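Side-chain contacts in putative amidohydrolase (Unidentified, PDB 3FEQ), which probably hydrolyses dipeptides ending in proline, acting as a zinc-dependent prolidase of the amidohydrolase superfamily: residues C[126-131]-C[374-379]; C[118-123]-C[402-407]; C[164-169]-C[175-180]. All blocks are in the same frame, centred on the assembly; numbering follows the deposited sequence.

Contact 1 (C[126-131]-C[374-379])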
loop_
_atom_site.group_PDB
_atom_site.type_symbol
_atom_site.label_atom_id
_atom_site.label_comp_id
_atom_site.label_asym_id
_atom_site.label_seq_id
_atom_site.Cartn_x
_atom_site.Cartn_y
_atom_site.Cartn_z
ATOM N N GLY C 126 -6.069 -5.418 -42.331
ATOM C CA GLY C 126 -5.662 -6.700 -41.766
ATOM C C GLY C 126 -6.815 -7.674 -41.631
ATOM O O GLY C 126 -7.956 -7.311 -41.905
ATOM N N PRO C 127 -6.520 -8.932 -41.237
ATOM C CA PRO C 127 -7.544 -9.958 -41.059
ATOM C C PRO C 127 -8.410 -9.611 -39.875
ATOM O O PRO C 127 -8.009 -8.779 -39.065
ATOM C CB PRO C 127 -6.732 -11.213 -40.731
ATOM C CG PRO C 127 -5.328 -10.891 -41.148
ATOM C CD PRO C 127 -5.171 -9.449 -40.951
ATOM N N ARG C 128 -9.584 -10.229 -39.787
ATOM C CA ARG C 128 -10.382 -10.203 -38.568
ATOM C C ARG C 128 -9.559 -10.881 -37.503
ATOM O O ARG C 128 -8.869 -11.858 -37.785
ATOM C CB ARG C 128 -11.724 -10.921 -38.754
ATOM C CG ARG C 128 -12.504 -11.185 -37.463
ATOM C CD ARG C 128 -13.902 -11.727 -37.731
ATOM N NE ARG C 128 -14.037 -12.220 -39.095
ATOM C CZ ARG C 128 -14.897 -11.734 -39.985
ATOM N NH1 ARG C 128 -14.931 -12.241 -41.211
ATOM N NH2 ARG C 128 -15.731 -10.752 -39.651
ATOM N N ILE C 129 -9.574 -10.308 -36.302
ATOM C CA ILE C 129 -8.818 -10.849 -35.182
ATOM C C ILE C 129 -9.754 -11.498 -34.147
ATOM O O ILE C 129 -10.798 -10.933 -33.785
ATOM C CB ILE C 129 -7.937 -9.768 -34.532
ATOM C CG1 ILE C 129 -7.040 -9.106 -35.580
ATOM C CG2 ILE C 129 -7.046 -10.366 -33.467
ATOM C CD1 ILE C 129 -6.393 -7.798 -35.125
ATOM N N PHE C 130 -9.395 -12.707 -33.721
ATOM C CA PHE C 130 -9.980 -13.309 -32.535
ATOM C C PHE C 130 -8.994 -13.238 -31.380
ATOM O O PHE C 130 -8.203 -14.164 -31.181
ATOM C CB PHE C 130 -10.390 -14.756 -32.803
ATOM C CG PHE C 130 -11.502 -14.894 -33.801
ATOM C CD1 PHE C 130 -11.229 -15.184 -35.129
ATOM C CD2 PHE C 130 -12.816 -14.724 -33.418
ATOM C CE1 PHE C 130 -12.242 -15.288 -36.052
ATOM C CE2 PHE C 130 -13.842 -14.835 -34.336
ATOM C CZ PHE C 130 -13.556 -15.115 -35.654
ATOM N N PRO C 131 -9.066 -12.154 -30.588
ATOM C CA PRO C 131 -8.022 -11.857 -29.628
ATOM C C PRO C 131 -8.118 -12.735 -28.385
ATOM O O PRO C 131 -9.216 -13.097 -27.944
ATOM C CB PRO C 131 -8.286 -10.399 -29.279
ATOM C CG PRO C 131 -9.744 -10.258 -29.401
ATOM C CD PRO C 131 -10.174 -11.189 -30.502
ATOM N N ILE C 374 -20.334 -15.751 -44.543
ATOM C CA ILE C 374 -19.713 -14.431 -44.655
ATOM C C ILE C 374 -18.733 -14.381 -45.828
ATOM O O ILE C 374 -18.012 -15.345 -46.087
ATOM C CB ILE C 374 -18.970 -14.069 -43.367
ATOM C CG1 ILE C 374 -19.920 -14.133 -42.179
ATOM C CG2 ILE C 374 -18.323 -12.711 -43.480
ATOM C CD1 ILE C 374 -19.226 -14.012 -40.856
ATOM N N ALA C 375 -18.699 -13.245 -46.517
ATOM C CA ALA C 375 -18.042 -13.155 -47.798
ATOM C C ALA C 375 -16.548 -12.901 -47.666
ATOM O O ALA C 375 -16.024 -11.871 -48.114
ATOM C CB ALA C 375 -18.693 -12.107 -48.634
ATOM N N ASP C 376 -15.864 -13.869 -47.063
ATOM C CA ASP C 376 -14.415 -13.846 -46.943
ATOM C C ASP C 376 -13.840 -14.796 -47.976
ATOM O O ASP C 376 -13.831 -16.006 -47.778
ATOM C CB ASP C 376 -13.987 -14.269 -45.533
ATOM C CG ASP C 376 -14.092 -13.133 -44.509
ATOM O OD1 ASP C 376 -14.693 -12.084 -44.828
ATOM O OD2 ASP C 376 -13.579 -13.296 -43.376
ATOM N N LEU C 377 -13.408 -14.242 -49.100
ATOM C CA LEU C 377 -13.001 -15.041 -50.245
ATOM C C LEU C 377 -11.586 -14.737 -50.672
ATOM O O LEU C 377 -11.106 -13.607 -50.551
ATOM C CB LEU C 377 -13.921 -14.799 -51.442
ATOM C CG LEU C 377 -15.290 -15.486 -51.518
ATOM C CD1 LEU C 377 -15.350 -16.754 -50.665
ATOM C CD2 LEU C 377 -16.388 -14.505 -51.127
ATOM N N VAL C 378 -10.938 -15.753 -51.220
ATOM C CA VAL C 378 -9.654 -15.597 -51.864
ATOM C C VAL C 378 -9.822 -16.043 -53.302
ATOM O O VAL C 378 -10.517 -17.020 -53.575
ATOM C CB VAL C 378 -8.589 -16.455 -51.172
ATOM C CG1 VAL C 378 -7.357 -16.559 -52.024
ATOM C CG2 VAL C 378 -8.233 -15.854 -49.847
ATOM N N VAL C 379 -9.236 -15.286 -54.222
ATOM C CA VAL C 379 -9.186 -15.694 -55.609
ATOM C C VAL C 379 -7.772 -16.065 -56.041
ATOM O O VAL C 379 -6.837 -15.278 -55.933
ATOM C CB VAL C 379 -9.819 -14.655 -56.530
ATOM C CG1 VAL C 379 -9.471 -14.938 -57.976
ATOM C CG2 VAL C 379 -11.315 -14.649 -56.338
#
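A salt bridge between Arg128 and Asp376 spans the seam between the TIM-barrel core of this amidohydrolase and strand 377-380, a member of the same mixed sheet. Arg128 stands on strand 128-129, which runs parallel to strand 102-107 and exchanges backbone hydrogen bonds with Thr103 and Val105. Asp376 sits just ahead of strand 377-380, after an inverse gamma turn centred on Ala375, in which Asp376 N bonds to Ile374 O at 2.8 Å.

The close side of the contact is polar. Arg128 NH1 reaches Asp376 OD2 at 2.8 Å, and the oxygen lies at the edge of the guanidinium, near its plane. The two flat groups are turned only 20° apart, yet the N-H...O angle of 124° makes the hydrogen bond a weak one, so the charge pairing is the firmer part of the evidence. Arg128 carries CG opposite its own N (chi1 168°), extends through CD, and then bends at chi3, bringing the NH1 edge to Asp376 OD2. The carboxylate is held at its second oxygen too: OD1 accepts a hydrogen bond from the backbone N of Arg404, which should limit its rotation. Thr103, Ser104 and Gln403 pack against Asp376, and both partners of the bridge are buried.

The other side is looser and apolar. Ile374, partly exposed, makes one near approach. The first torsion of Ile374 sets CG1 beside its own backbone N and CG2 opposite it, so that CG2 is the touching branch: Ile374 CG2 stops 4.1 Å from Arg128 NH1, the same nitrogen that holds Asp376 OD2.

Contact 2 (C[118-123]-C[402-407])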
loop_
_atom_site.group_PDB
_atom_site.type_symbol
_atom_site.label_atom_id
_atom_site.label_comp_id
_atom_site.label_asym_id
_atom_site.label_seq_id
_atom_site.Cartn_x
_atom_site.Cartn_y
_atom_site.Cartn_z
ATOM N N ALA C 118 -10.147 -1.986 -34.589
ATOM C CA ALA C 118 -9.438 -1.218 -35.594
ATOM C C ALA C 118 -9.583 -1.810 -36.998
ATOM O O ALA C 118 -9.766 -1.066 -37.965
ATOM C CB ALA C 118 -7.979 -1.088 -35.216
ATOM N N VAL C 119 -9.525 -3.134 -37.121
ATOM C CA VAL C 119 -9.753 -3.737 -38.423
ATOM C C VAL C 119 -11.219 -3.745 -38.805
ATOM O O VAL C 119 -11.540 -3.423 -39.937
ATOM C CB VAL C 119 -9.078 -5.125 -38.626
ATOM C CG1 VAL C 119 -7.685 -5.115 -38.068
ATOM C CG2 VAL C 119 -9.906 -6.274 -38.036
ATOM N N GLU C 120 -12.105 -4.008 -37.844
ATOM C CA GLU C 120 -13.545 -4.091 -38.116
ATOM C C GLU C 120 -14.188 -2.776 -38.524
ATOM O O GLU C 120 -15.139 -2.762 -39.291
ATOM C CB GLU C 120 -14.302 -4.675 -36.930
ATOM C CG GLU C 120 -14.508 -6.175 -37.041
ATOM C CD GLU C 120 -15.105 -6.783 -35.787
ATOM O OE1 GLU C 120 -16.029 -6.164 -35.212
ATOM O OE2 GLU C 120 -14.652 -7.883 -35.388
ATOM N N THR C 121 -13.687 -1.672 -38.000
ATOM C CA THR C 121 -14.176 -0.380 -38.409
ATOM C C THR C 121 -13.356 0.133 -39.586
ATOM O O THR C 121 -13.600 1.218 -40.111
ATOM C CB THR C 121 -14.101 0.605 -37.258
ATOM O OG1 THR C 121 -12.746 0.713 -36.818
ATOM C CG2 THR C 121 -14.961 0.126 -36.114
ATOM N N GLY C 122 -12.370 -0.652 -39.994
ATOM C CA GLY C 122 -11.601 -0.341 -41.181
ATOM C C GLY C 122 -10.597 0.757 -40.950
ATOM O O GLY C 122 -10.206 1.447 -41.886
ATOM N N LEU C 123 -10.160 0.929 -39.709
ATOM C CA LEU C 123 -9.178 1.969 -39.405
ATOM C C LEU C 123 -7.802 1.482 -39.827
ATOM O O LEU C 123 -6.877 2.267 -40.037
ATOM C CB LEU C 123 -9.187 2.300 -37.914
ATOM C CG LEU C 123 -9.114 3.783 -37.548
ATOM C CD1 LEU C 123 -10.226 4.550 -38.228
ATOM C CD2 LEU C 123 -9.225 3.952 -36.051
ATOM N N LEU C 402 -11.284 -10.872 -50.789
ATOM C CA LEU C 402 -12.499 -10.211 -50.361
ATOM C C LEU C 402 -12.719 -10.432 -48.880
ATOM O O LEU C 402 -12.546 -11.541 -48.375
ATOM C CB LEU C 402 -13.697 -10.750 -51.132
ATOM C CG LEU C 402 -14.154 -9.922 -52.325
ATOM C CD1 LEU C 402 -13.174 -10.064 -53.462
ATOM C CD2 LEU C 402 -15.531 -10.371 -52.748
ATOM N N GLN C 403 -13.133 -9.382 -48.189
ATOM C CA GLN C 403 -13.379 -9.474 -46.763
ATOM C C GLN C 403 -14.737 -8.862 -46.426
ATOM O O GLN C 403 -15.023 -7.739 -46.821
ATOM C CB GLN C 403 -12.248 -8.770 -46.016
ATOM C CG GLN C 403 -11.997 -9.262 -44.609
ATOM C CD GLN C 403 -10.673 -8.777 -44.051
ATOM O OE1 GLN C 403 -10.047 -9.467 -43.254
ATOM N NE2 GLN C 403 -10.239 -7.594 -44.467
ATOM N N ARG C 404 -15.585 -9.627 -45.747
ATOM C CA ARG C 404 -16.956 -9.205 -45.459
ATOM C C ARG C 404 -17.601 -8.415 -46.603
ATOM O O ARG C 404 -17.984 -7.252 -46.445
ATOM C CB ARG C 404 -17.024 -8.414 -44.145
ATOM C CG ARG C 404 -17.063 -9.282 -42.889
ATOM C CD ARG C 404 -17.464 -8.491 -41.657
ATOM N NE ARG C 404 -16.458 -7.493 -41.298
ATOM C CZ ARG C 404 -16.702 -6.195 -41.160
ATOM N NH1 ARG C 404 -17.926 -5.723 -41.339
ATOM N NH2 ARG C 404 -15.724 -5.368 -40.826
ATOM N N GLY C 405 -17.682 -9.044 -47.769
ATOM C CA GLY C 405 -18.317 -8.418 -48.909
ATOM C C GLY C 405 -17.358 -7.616 -49.759
ATOM O O GLY C 405 -17.335 -7.764 -50.972
ATOM N N THR C 406 -16.560 -6.762 -49.137
ATOM C CA THR C 406 -15.773 -5.804 -49.909
ATOM C C THR C 406 -14.386 -6.313 -50.346
ATOM O O THR C 406 -13.806 -7.196 -49.724
ATOM C CB THR C 406 -15.681 -4.434 -49.209
ATOM O OG1 THR C 406 -14.307 -4.109 -49.010
ATOM C CG2 THR C 406 -16.403 -4.450 -47.860
ATOM N N LEU C 407 -13.882 -5.765 -51.445
ATOM C CA LEU C 407 -12.607 -6.192 -52.008
ATOM C C LEU C 407 -11.463 -5.408 -51.362
ATOM O O LEU C 407 -11.509 -4.190 -51.276
ATOM C CB LEU C 407 -12.616 -6.006 -53.536
ATOM C CG LEU C 407 -11.284 -6.044 -54.294
ATOM C CD1 LEU C 407 -10.926 -7.450 -54.700
ATOM C CD2 LEU C 407 -11.306 -5.134 -55.504
#
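A sparse contact near the protein surface, carried by the Arg404 side chain and the main chain of Glu120, joins the C-terminal end of helix 113-120 to the tip of the hairpin formed by strands 398-403 and 406-410. Only 82 Å² is buried, summed over both sides, and the nearest CA atoms, those of Glu120 and Arg404, are 9.6 Å apart, so the long arginine chain bridges the gap almost alone.

Arg404 NH2 donates to Glu120 O at 3.1 Å. The acceptor lies at the guanidinium edge, near its plane, but the N-H...O angle of 134° marks the bond as weak. A bend at chi3 turns the guanidinium towards the helix end. Its other terminal nitrogen, NH1, forms a salt bridge with Glu32, so both terminal nitrogens have an acceptor, one of them weakly bound.

The Glu120 carboxylate does not pair with Arg404: Glu120 OE1 stays 5.7 Å from Arg404 NH2, and the two planes stand 71° apart. The aliphatic part comes closer, Glu120 CG lying 4.1 Å from Arg404 NH2. Beyond the helix, Leu123 packs on Arg89 of a second subunit.

Both ends follow recognised motifs: a Schellman motif with Gly122 at positive phi closes the helix, and a two-residue beta-hairpin turn, Arg404-Gly405, links the strands.

Contact 3 (C[164-169]-C[175-180])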
loop_
_atom_site.group_PDB
_atom_site.type_symbol
_atom_site.label_atom_id
_atom_site.label_comp_id
_atom_site.label_asym_id
_atom_site.label_seq_id
_atom_site.Cartn_x
_atom_site.Cartn_y
_atom_site.Cartn_z
ATOM N N ILE C 164 3.241 -10.478 -24.688
ATOM C CA ILE C 164 2.474 -11.665 -25.073
ATOM C C ILE C 164 1.634 -12.231 -23.912
ATOM O O ILE C 164 0.475 -12.585 -24.084
ATOM C CB ILE C 164 3.422 -12.750 -25.656
ATOM C CG1 ILE C 164 4.011 -12.258 -26.971
ATOM C CG2 ILE C 164 2.721 -14.067 -25.880
ATOM C CD1 ILE C 164 2.992 -11.660 -27.919
ATOM N N ALA C 165 2.210 -12.262 -22.718
ATOM C CA ALA C 165 1.567 -12.914 -21.589
ATOM C C ALA C 165 1.443 -12.023 -20.367
ATOM O O ALA C 165 1.970 -10.918 -20.339
ATOM C CB ALA C 165 2.311 -14.197 -21.230
ATOM N N ARG C 166 0.719 -12.517 -19.368
ATOM C CA ARG C 166 0.791 -12.030 -17.990
ATOM C C ARG C 166 1.068 -13.187 -17.006
ATOM O O ARG C 166 0.671 -14.332 -17.229
ATOM C CB ARG C 166 -0.526 -11.346 -17.612
ATOM C CG ARG C 166 -1.775 -12.188 -17.905
ATOM C CD ARG C 166 -3.064 -11.418 -17.636
ATOM N NE ARG C 166 -3.143 -10.946 -16.257
ATOM C CZ ARG C 166 -4.237 -10.426 -15.705
ATOM N NH1 ARG C 166 -5.358 -10.305 -16.408
ATOM N NH2 ARG C 166 -4.216 -10.043 -14.442
ATOM N N VAL C 167 1.744 -12.881 -15.910
ATOM C CA VAL C 167 1.967 -13.872 -14.886
ATOM C C VAL C 167 0.880 -13.803 -13.819
ATOM O O VAL C 167 0.668 -12.772 -13.188
ATOM C CB VAL C 167 3.342 -13.699 -14.235
ATOM C CG1 VAL C 167 3.619 -14.877 -13.301
ATOM C CG2 VAL C 167 4.428 -13.602 -15.313
ATOM N N VAL C 168 0.172 -14.901 -13.641
ATOM C CA VAL C 168 -0.778 -15.031 -12.552
ATOM C C VAL C 168 -0.705 -16.445 -12.050
ATOM O O VAL C 168 -0.585 -17.388 -12.828
ATOM C CB VAL C 168 -2.242 -14.793 -12.983
ATOM C CG1 VAL C 168 -2.606 -13.340 -12.874
ATOM C CG2 VAL C 168 -2.503 -15.323 -14.370
ATOM N N ASP C 169 -0.791 -16.575 -10.739
ATOM C CA ASP C 169 -0.733 -17.855 -10.089
ATOM C C ASP C 169 -1.930 -17.954 -9.167
ATOM O O ASP C 169 -2.462 -16.927 -8.704
ATOM C CB ASP C 169 0.566 -17.977 -9.282
ATOM C CG ASP C 169 1.807 -17.691 -10.117
ATOM O OD1 ASP C 169 2.458 -18.671 -10.569
ATOM O OD2 ASP C 169 2.119 -16.487 -10.314
ATOM N N ARG C 175 -8.749 -17.020 -11.825
ATOM C CA ARG C 175 -10.193 -16.885 -12.014
ATOM C C ARG C 175 -10.476 -15.441 -12.340
ATOM O O ARG C 175 -11.106 -15.135 -13.351
ATOM C CB ARG C 175 -10.946 -17.263 -10.736
ATOM C CG ARG C 175 -12.080 -18.243 -10.956
ATOM C CD ARG C 175 -13.158 -18.100 -9.903
ATOM N NE ARG C 175 -12.923 -18.902 -8.703
ATOM C CZ ARG C 175 -13.036 -20.229 -8.639
ATOM N NH1 ARG C 175 -12.845 -20.860 -7.484
ATOM N NH2 ARG C 175 -13.311 -20.931 -9.724
ATOM N N LEU C 176 -9.987 -14.566 -11.459
ATOM C CA LEU C 176 -9.983 -13.141 -11.670
ATOM C C LEU C 176 -9.331 -12.746 -12.996
ATOM O O LEU C 176 -9.955 -12.052 -13.804
ATOM C CB LEU C 176 -9.302 -12.447 -10.496
ATOM C CG LEU C 176 -9.308 -10.927 -10.557
ATOM C CD1 LEU C 176 -10.735 -10.402 -10.618
ATOM C CD2 LEU C 176 -8.589 -10.399 -9.349
ATOM N N ALA C 177 -8.130 -13.241 -13.283
ATOM C CA ALA C 177 -7.531 -12.902 -14.595
ATOM C C ALA C 177 -8.390 -13.267 -15.810
ATOM O O ALA C 177 -8.463 -12.490 -16.759
ATOM C CB ALA C 177 -6.145 -13.451 -14.737
ATOM N N VAL C 178 -9.041 -14.436 -15.785
ATOM C CA VAL C 178 -9.954 -14.811 -16.869
ATOM C C VAL C 178 -11.127 -13.812 -16.976
ATOM O O VAL C 178 -11.382 -13.279 -18.050
ATOM C CB VAL C 178 -10.476 -16.280 -16.738
ATOM C CG1 VAL C 178 -11.529 -16.562 -17.763
ATOM C CG2 VAL C 178 -9.373 -17.280 -16.945
ATOM N N ARG C 179 -11.826 -13.542 -15.874
ATOM C CA ARG C 179 -12.887 -12.533 -15.878
ATOM C C ARG C 179 -12.386 -11.164 -16.401
ATOM O O ARG C 179 -13.045 -10.529 -17.204
ATOM C CB ARG C 179 -13.510 -12.385 -14.482
ATOM C CG ARG C 179 -14.114 -13.658 -13.967
ATOM C CD ARG C 179 -14.781 -13.498 -12.620
ATOM N NE ARG C 179 -15.330 -14.771 -12.126
ATOM C CZ ARG C 179 -15.540 -15.067 -10.841
ATOM N NH1 ARG C 179 -15.275 -14.181 -9.883
ATOM N NH2 ARG C 179 -16.043 -16.250 -10.507
ATOM N N GLU C 180 -11.200 -10.744 -15.980
ATOM C CA GLU C 180 -10.619 -9.505 -16.469
ATOM C C GLU C 180 -10.463 -9.555 -17.969
ATOM O O GLU C 180 -10.765 -8.575 -18.663
ATOM C CB GLU C 180 -9.250 -9.239 -15.826
ATOM C CG GLU C 180 -9.293 -8.747 -14.374
ATOM C CD GLU C 180 -7.938 -8.825 -13.675
ATOM O OE1 GLU C 180 -7.822 -8.321 -12.532
ATOM O OE2 GLU C 180 -6.989 -9.391 -14.261
#
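Arg166 and Glu180 meet with their chains at about a right angle and their charged groups nearly coplanar, 8° apart, in a strand-to-helix packing on the TIM-barrel fold. Strand 165-167 pairs in parallel with strand 135-137, and helix 171-184 follows it directly, leading on to barrel strand 189-192.

The salt bridge is an end-on grip on a single oxygen. Arg166 NH1 lies 2.8 Å from Glu180 OE2, and Arg166 NH2 lies 2.9 Å from that same OE2. Both N-H...O angles are 144°, the oxygen sits in the guanidinium plane, and the two N-H groups approach it roughly in line with its C-O bond. Two donors thus share one acceptor in a forked, symmetrical bond. The arginine gets there by placing CG between its backbone N and carbonyl carbon (chi1 51°) and bending at chi3, whereas Glu180 runs extended beyond CG. Glu181 adds a second salt bridge to NH1, so the positive group is shared by two acids of the helix.

One helical turn before Glu180, Ala177 points its CB at the strand and lies over one face of the guanidinium, displaced towards the rim, with CB 3.6 Å from Arg166 NH1. Edge bonding and face packing together should restrict the tilt and rotation of the group. Further along the same helix, Arg179 makes salt bridges to Asp169 and Glu213 of a neighbouring subunit. Nearer the helix start, Val168 straddles the same methyl with its two branches, CG1 at 4.0 Å and CG2 at 4.1 Å from Ala177 CB.

Contacts 1 and 2 adjoin, their centres 8 Å apart, whereas contact 3 lies about 28 Å from the centre of contact 1 and 30 Å from that of contact 2. Strands 377-380 and 398-403 are antiparallel neighbours in one mixed sheet, where Leu402 N lies 2.8 Å from Leu377 O; at the first segments, helix 113-120 is followed in the chain by strand 128-129. The contacts are nested along the chain: 118-123 with 402-407 encloses 126-131 with 374-379, which encloses 164-169 with 175-180. The outer pair therefore ties late strands back to an early part of the barrel, while the innermost is a local strand-helix packing near a subunit interface.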